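Local coordinates for C2 toxin component I (Clostridium botulinum, PDB 2J3X), which probably transfers ADP-ribose from NAD to actin, as the enzymatic component of the binary C2 toxin, at residues L249-Y263 against E274-L286. The protein carries 2 engineered substitutions. Residues are numbered along the deposited sequence; the frame is centred on the assembly and turned at random. Where two conformers were deposited one is given.
Sequences LEGYLHSDYKAINSY and ELNKKIELISSAL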
loop_
_atom_site.group_PDB
_atom_site.type_symbol
_atom_site.label_atom_id
_atom_site.label_comp_id
_atom_site.label_asym_id
_atom_site.label_seq_id
_atom_site.Cartn_x
_atom_site.Cartn_y
_atom_site.Cartn_z
ATOM N N LEU A 249 28.295 14.522 2.147
ATOM C CA LEU A 249 26.835 14.484 2.026
ATOM C C LEU A 249 26.215 15.839 1.604
ATOM O O LEU A 249 25.366 15.897 0.724
ATOM C CB LEU A 249 26.244 13.930 3.345
ATOM C CG LEU A 249 24.741 13.744 3.337
ATOM C CD1 LEU A 249 24.188 12.909 2.132
ATOM C CD2 LEU A 249 24.360 13.034 4.724
ATOM N N GLU A 250 26.683 16.942 2.195
ATOM C CA GLU A 250 26.301 18.296 1.788
ATOM C C GLU A 250 26.526 18.507 0.297
ATOM O O GLU A 250 25.669 19.045 -0.391
ATOM C CB GLU A 250 27.151 19.331 2.525
ATOM C CG GLU A 250 26.839 19.438 4.027
ATOM C CD GLU A 250 25.509 20.103 4.319
ATOM O OE1 GLU A 250 24.825 20.590 3.381
ATOM O OE2 GLU A 250 25.160 20.173 5.512
ATOM N N GLY A 251 27.694 18.063 -0.160
ATOM C CA GLY A 251 28.080 18.265 -1.571
ATOM C C GLY A 251 27.094 17.540 -2.460
ATOM O O GLY A 251 26.644 18.075 -3.473
ATOM N N TYR A 252 26.743 16.306 -2.065
ATOM C CA TYR A 252 25.800 15.529 -2.848
ATOM C C TYR A 252 24.419 16.152 -2.847
ATOM O O TYR A 252 23.704 16.148 -3.867
ATOM C CB TYR A 252 25.767 14.087 -2.344
ATOM C CG TYR A 252 24.832 13.261 -3.192
ATOM C CD1 TYR A 252 25.235 12.795 -4.470
ATOM C CD2 TYR A 252 23.520 13.028 -2.778
ATOM C CE1 TYR A 252 24.340 12.066 -5.279
ATOM C CE2 TYR A 252 22.624 12.299 -3.573
ATOM C CZ TYR A 252 23.061 11.819 -4.825
ATOM O OH TYR A 252 22.224 11.106 -5.610
ATOM N N LEU A 253 24.013 16.715 -1.710
ATOM C CA LEU A 253 22.684 17.284 -1.616
ATOM C C LEU A 253 22.579 18.598 -2.378
ATOM O O LEU A 253 21.496 18.954 -2.803
ATOM C CB LEU A 253 22.295 17.544 -0.159
ATOM C CG LEU A 253 22.023 16.272 0.675
ATOM C CD1 LEU A 253 21.898 16.646 2.180
ATOM C CD2 LEU A 253 20.816 15.464 0.115
ATOM N N HIS A 254 23.701 19.287 -2.558
ATOM C CA HIS A 254 23.664 20.654 -3.112
ATOM C C HIS A 254 24.276 20.879 -4.476
ATOM O O HIS A 254 23.703 21.657 -5.257
ATOM C CB HIS A 254 24.256 21.666 -2.120
ATOM C CG HIS A 254 23.382 21.881 -0.929
ATOM N ND1 HIS A 254 23.705 21.419 0.328
ATOM C CD2 HIS A 254 22.147 22.425 -0.827
ATOM C CE1 HIS A 254 22.735 21.727 1.166
ATOM N NE2 HIS A 254 21.769 22.319 0.487
ATOM N N SER A 255 25.419 20.256 -4.761
ATOM C CA SER A 255 26.200 20.682 -5.935
ATOM C C SER A 255 26.775 19.592 -6.815
ATOM O O SER A 255 26.893 19.800 -8.026
ATOM C CB SER A 255 27.358 21.610 -5.517
ATOM O OG SER A 255 27.980 21.163 -4.317
ATOM N N ASP A 256 27.193 18.479 -6.217
ATOM C CA ASP A 256 27.835 17.331 -6.837
ATOM C C ASP A 256 26.883 16.244 -7.343
ATOM O O ASP A 256 27.338 15.219 -7.846
ATOM C CB ASP A 256 28.657 16.623 -5.758
ATOM C CG ASP A 256 30.048 17.159 -5.621
ATOM O OD1 ASP A 256 30.250 18.384 -5.745
ATOM O OD2 ASP A 256 30.946 16.336 -5.358
ATOM N N TYR A 257 25.590 16.387 -7.112
ATOM C CA TYR A 257 24.735 15.225 -7.383
ATOM C C TYR A 257 24.684 14.790 -8.846
ATOM O O TYR A 257 24.707 13.606 -9.131
ATOM C CB TYR A 257 23.332 15.366 -6.816
ATOM C CG TYR A 257 22.575 16.561 -7.281
ATOM C CD1 TYR A 257 22.735 17.807 -6.656
ATOM C CD2 TYR A 257 21.651 16.449 -8.332
ATOM C CE1 TYR A 257 21.993 18.944 -7.085
ATOM C CE2 TYR A 257 20.938 17.552 -8.780
ATOM C CZ TYR A 257 21.108 18.794 -8.157
ATOM O OH TYR A 257 20.367 19.862 -8.613
ATOM N N LYS A 258 24.623 15.749 -9.767
ATOM C CA LYS A 258 24.629 15.409 -11.194
ATOM C C LYS A 258 25.880 14.603 -11.573
ATOM O O LYS A 258 25.800 13.538 -12.183
ATOM C CB LYS A 258 24.425 16.684 -12.046
ATOM C CG LYS A 258 22.988 17.265 -11.911
ATOM C CD LYS A 258 22.697 18.399 -12.905
ATOM C CE LYS A 258 21.226 18.836 -12.791
ATOM N NZ LYS A 258 20.645 19.393 -14.067
ATOM N N ALA A 259 27.044 15.089 -11.154
ATOM C CA ALA A 259 28.292 14.453 -11.496
ATOM C C ALA A 259 28.378 13.048 -10.911
ATOM O O ALA A 259 28.809 12.104 -11.567
ATOM C CB ALA A 259 29.450 15.290 -10.996
ATOM N N ILE A 260 27.937 12.923 -9.651
ATOM C CA ILE A 260 28.089 11.667 -8.936
ATOM C C ILE A 260 27.101 10.620 -9.496
ATOM O O ILE A 260 27.463 9.466 -9.689
ATOM C CB ILE A 260 27.907 11.902 -7.407
ATOM C CG1 ILE A 260 29.245 12.392 -6.804
ATOM C CG2 ILE A 260 27.495 10.605 -6.719
ATOM C CD1 ILE A 260 29.159 12.806 -5.319
ATOM N N ASN A 261 25.867 11.044 -9.732
ATOM C CA ASN A 261 24.804 10.197 -10.311
ATOM C C ASN A 261 25.269 9.695 -11.698
ATOM O O ASN A 261 25.199 8.497 -11.978
ATOM C CB ASN A 261 23.488 10.996 -10.483
ATOM C CG ASN A 261 22.747 11.223 -9.164
ATOM O OD1 ASN A 261 23.061 10.593 -8.143
ATOM N ND2 ASN A 261 21.751 12.133 -9.190
ATOM N N SER A 262 25.772 10.615 -12.533
ATOM C CA SER A 262 26.216 10.223 -13.913
ATOM C C SER A 262 27.331 9.205 -13.868
ATOM O O SER A 262 27.269 8.174 -14.555
ATOM C CB SER A 262 26.609 11.424 -14.759
ATOM O OG SER A 262 25.448 12.212 -14.980
ATOM N N TYR A 263 28.328 9.473 -13.032
ATOM C CA TYR A 263 29.464 8.609 -12.846
ATOM C C TYR A 263 29.027 7.219 -12.453
ATOM O O TYR A 263 29.398 6.221 -13.085
ATOM C CB TYR A 263 30.392 9.212 -11.788
ATOM C CG TYR A 263 31.684 8.482 -11.485
ATOM C CD1 TYR A 263 32.738 8.438 -12.435
ATOM C CD2 TYR A 263 31.893 7.879 -10.237
ATOM C CE1 TYR A 263 33.923 7.788 -12.153
ATOM C CE2 TYR A 263 33.104 7.239 -9.932
ATOM C CZ TYR A 263 34.124 7.204 -10.920
ATOM O OH TYR A 263 35.327 6.593 -10.643
ATOM N N GLU A 274 38.566 11.589 -7.460
ATOM C CA GLU A 274 37.946 12.591 -6.607
ATOM C C GLU A 274 36.516 12.153 -6.285
ATOM O O GLU A 274 36.074 12.212 -5.125
ATOM C CB GLU A 274 37.961 13.961 -7.272
ATOM C CG GLU A 274 37.824 15.096 -6.280
ATOM C CD GLU A 274 37.752 16.478 -6.923
ATOM O OE1 GLU A 274 38.689 16.860 -7.675
ATOM O OE2 GLU A 274 36.764 17.200 -6.633
ATOM N N LEU A 275 35.807 11.696 -7.312
ATOM C CA LEU A 275 34.439 11.191 -7.140
ATOM C C LEU A 275 34.410 9.906 -6.358
ATOM O O LEU A 275 33.542 9.708 -5.482
ATOM C CB LEU A 275 33.732 11.014 -8.485
ATOM C CG LEU A 275 33.457 12.310 -9.224
ATOM C CD1 LEU A 275 32.732 12.006 -10.534
ATOM C CD2 LEU A 275 32.659 13.273 -8.355
ATOM N N ASN A 276 35.342 9.011 -6.651
ATOM C CA ASN A 276 35.463 7.828 -5.829
ATOM C C ASN A 276 35.550 8.144 -4.344
ATOM O O ASN A 276 34.924 7.443 -3.552
ATOM C CB ASN A 276 36.671 6.969 -6.191
ATOM C CG ASN A 276 36.538 6.307 -7.546
ATOM O OD1 ASN A 276 35.445 6.227 -8.129
ATOM N ND2 ASN A 276 37.684 5.874 -8.087
ATOM N N LYS A 277 36.343 9.156 -3.971
ATOM C CA LYS A 277 36.495 9.508 -2.561
ATOM C C LYS A 277 35.190 10.063 -1.988
ATOM O O LYS A 277 34.795 9.712 -0.889
ATOM C CB LYS A 277 37.628 10.526 -2.378
ATOM C CG LYS A 277 39.020 9.942 -2.661
ATOM C CD LYS A 277 40.043 11.038 -3.029
ATOM C CE LYS A 277 41.452 10.463 -3.098
ATOM N NZ LYS A 277 41.998 10.210 -1.740
ATOM N N LYS A 278 34.556 10.970 -2.714
ATOM C CA LYS A 278 33.302 11.523 -2.239
ATOM C C LYS A 278 32.259 10.404 -2.075
ATOM O O LYS A 278 31.472 10.404 -1.122
ATOM C CB LYS A 278 32.785 12.553 -3.206
ATOM C CG LYS A 278 33.633 13.810 -3.237
ATOM C CD LYS A 278 33.079 14.787 -4.225
ATOM C CE LYS A 278 33.913 16.075 -4.122
ATOM N NZ LYS A 278 33.570 17.058 -5.171
ATOM N N ILE A 279 32.216 9.487 -3.036
ATOM C CA ILE A 279 31.191 8.442 -2.983
ATOM C C ILE A 279 31.403 7.525 -1.771
ATOM O O ILE A 279 30.430 7.160 -1.119
ATOM C CB ILE A 279 31.150 7.680 -4.298
ATOM C CG1 ILE A 279 30.546 8.587 -5.355
ATOM C CG2 ILE A 279 30.382 6.304 -4.200
ATOM C CD1 ILE A 279 30.922 8.121 -6.806
ATOM N N GLU A 280 32.654 7.199 -1.448
ATOM C CA GLU A 280 32.969 6.368 -0.275
ATOM C C GLU A 280 32.467 7.071 0.990
ATOM O O GLU A 280 31.891 6.444 1.875
ATOM C CB GLU A 280 34.482 6.125 -0.192
ATOM C CG GLU A 280 34.921 5.050 0.784
ATOM C CD GLU A 280 36.440 4.900 0.878
ATOM O OE1 GLU A 280 37.170 5.413 -0.015
ATOM O OE2 GLU A 280 36.904 4.260 1.850
ATOM N N LEU A 281 32.689 8.380 1.068
ATOM C CA LEU A 281 32.241 9.166 2.234
ATOM C C LEU A 281 30.708 9.248 2.330
ATOM O O LEU A 281 30.172 9.258 3.438
ATOM C CB LEU A 281 32.862 10.588 2.226
ATOM C CG LEU A 281 34.364 10.637 2.570
ATOM C CD1 LEU A 281 34.971 12.021 2.209
ATOM C CD2 LEU A 281 34.546 10.333 4.008
ATOM N N ILE A 282 30.006 9.366 1.200
ATOM C CA ILE A 282 28.552 9.469 1.259
ATOM C C ILE A 282 27.984 8.126 1.727
ATOM O O ILE A 282 27.076 8.103 2.576
ATOM C CB ILE A 282 27.967 9.889 -0.070
ATOM C CG1 ILE A 282 28.481 11.290 -0.427
ATOM C CG2 ILE A 282 26.432 9.911 -0.052
ATOM C CD1 ILE A 282 28.394 11.572 -1.949
ATOM N N SER A 283 28.517 7.023 1.184
ATOM C CA SER A 283 28.035 5.695 1.604
ATOM C C SER A 283 28.348 5.477 3.068
ATOM O O SER A 283 27.499 4.968 3.794
ATOM C CB SER A 283 28.660 4.564 0.762
ATOM O OG SER A 283 28.075 4.506 -0.546
ATOM N N SER A 284 29.546 5.903 3.508
ATOM C CA SER A 284 29.975 5.827 4.899
ATOM C C SER A 284 28.961 6.616 5.787
ATOM O O SER A 284 28.430 6.095 6.787
ATOM C CB SER A 284 31.395 6.479 5.003
ATOM O OG SER A 284 31.917 6.324 6.284
ATOM N N ALA A 285 28.648 7.849 5.378
ATOM C CA ALA A 285 27.688 8.680 6.138
ATOM C C ALA A 285 26.349 8.005 6.238
ATOM O O ALA A 285 25.698 8.023 7.312
ATOM C CB ALA A 285 27.504 10.045 5.478
ATOM N N LEU A 286 25.892 7.430 5.122
ATOM C CA LEU A 286 24.548 6.803 5.102
ATOM C C LEU A 286 24.518 5.508 5.941
ATOM O O LEU A 286 23.432 5.009 6.269
ATOM C CB LEU A 286 24.046 6.550 3.661
ATOM C CG LEU A 286 23.813 7.829 2.858
ATOM C CD1 LEU A 286 23.400 7.388 1.400
ATOM C CD2 LEU A 286 22.717 8.657 3.594
#
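Tyr-263 swings its ring away from its own backbone N (chi1 -177°), while Asn-276 leaves helix 273-286 with CG beside its backbone N, and the two meet at about a right angle. Tyr-263 OH donates to Asn-276 OD1 over 2.5 Å, tilted 34° from the carbonyl plane. Backbone N of Asn-272 and the guanidinium of Arg-268, both in the connecting loop, also bond to Tyr-263 OH and Asn-276 OD1 respectively, so this short pair is gripped from the loop as well. Leu-275 CD1 lies over one face of the phenol ring in a CH-pi contact, 4.2 Å from the Tyr-263 centroid, and Ile-279 CD1 reaches the ring's edge, 3.6 Å from Tyr-263 CD2. Helices 257-263 and 274-286 cross nearly perpendicularly (-96°), and Ile-260 illustrates a single knob in a hole, set among Leu-275, Lys-278, Ile-279 and Ile-282 in the helical part of the second ADP-ribosyltransferase-family region. Ile-260 CD1 meets Ile-282 CD1 tip to tip at 3.7 Å, and that same methyl of Ile-282 packs on Tyr-252 CB, the two side chains crossing at about a right angle. Where the two helices of 249-263 join, Asp-256 OD2 takes Lys-278 NZ on its syn lone pair at 2.7 Å. The extended lysine also forms a longer salt bridge to Glu-274, with Lys-278 NZ 3.5 Å from Glu-274 OE2; both acids have alternate conformers, which leaves these bridges less certain.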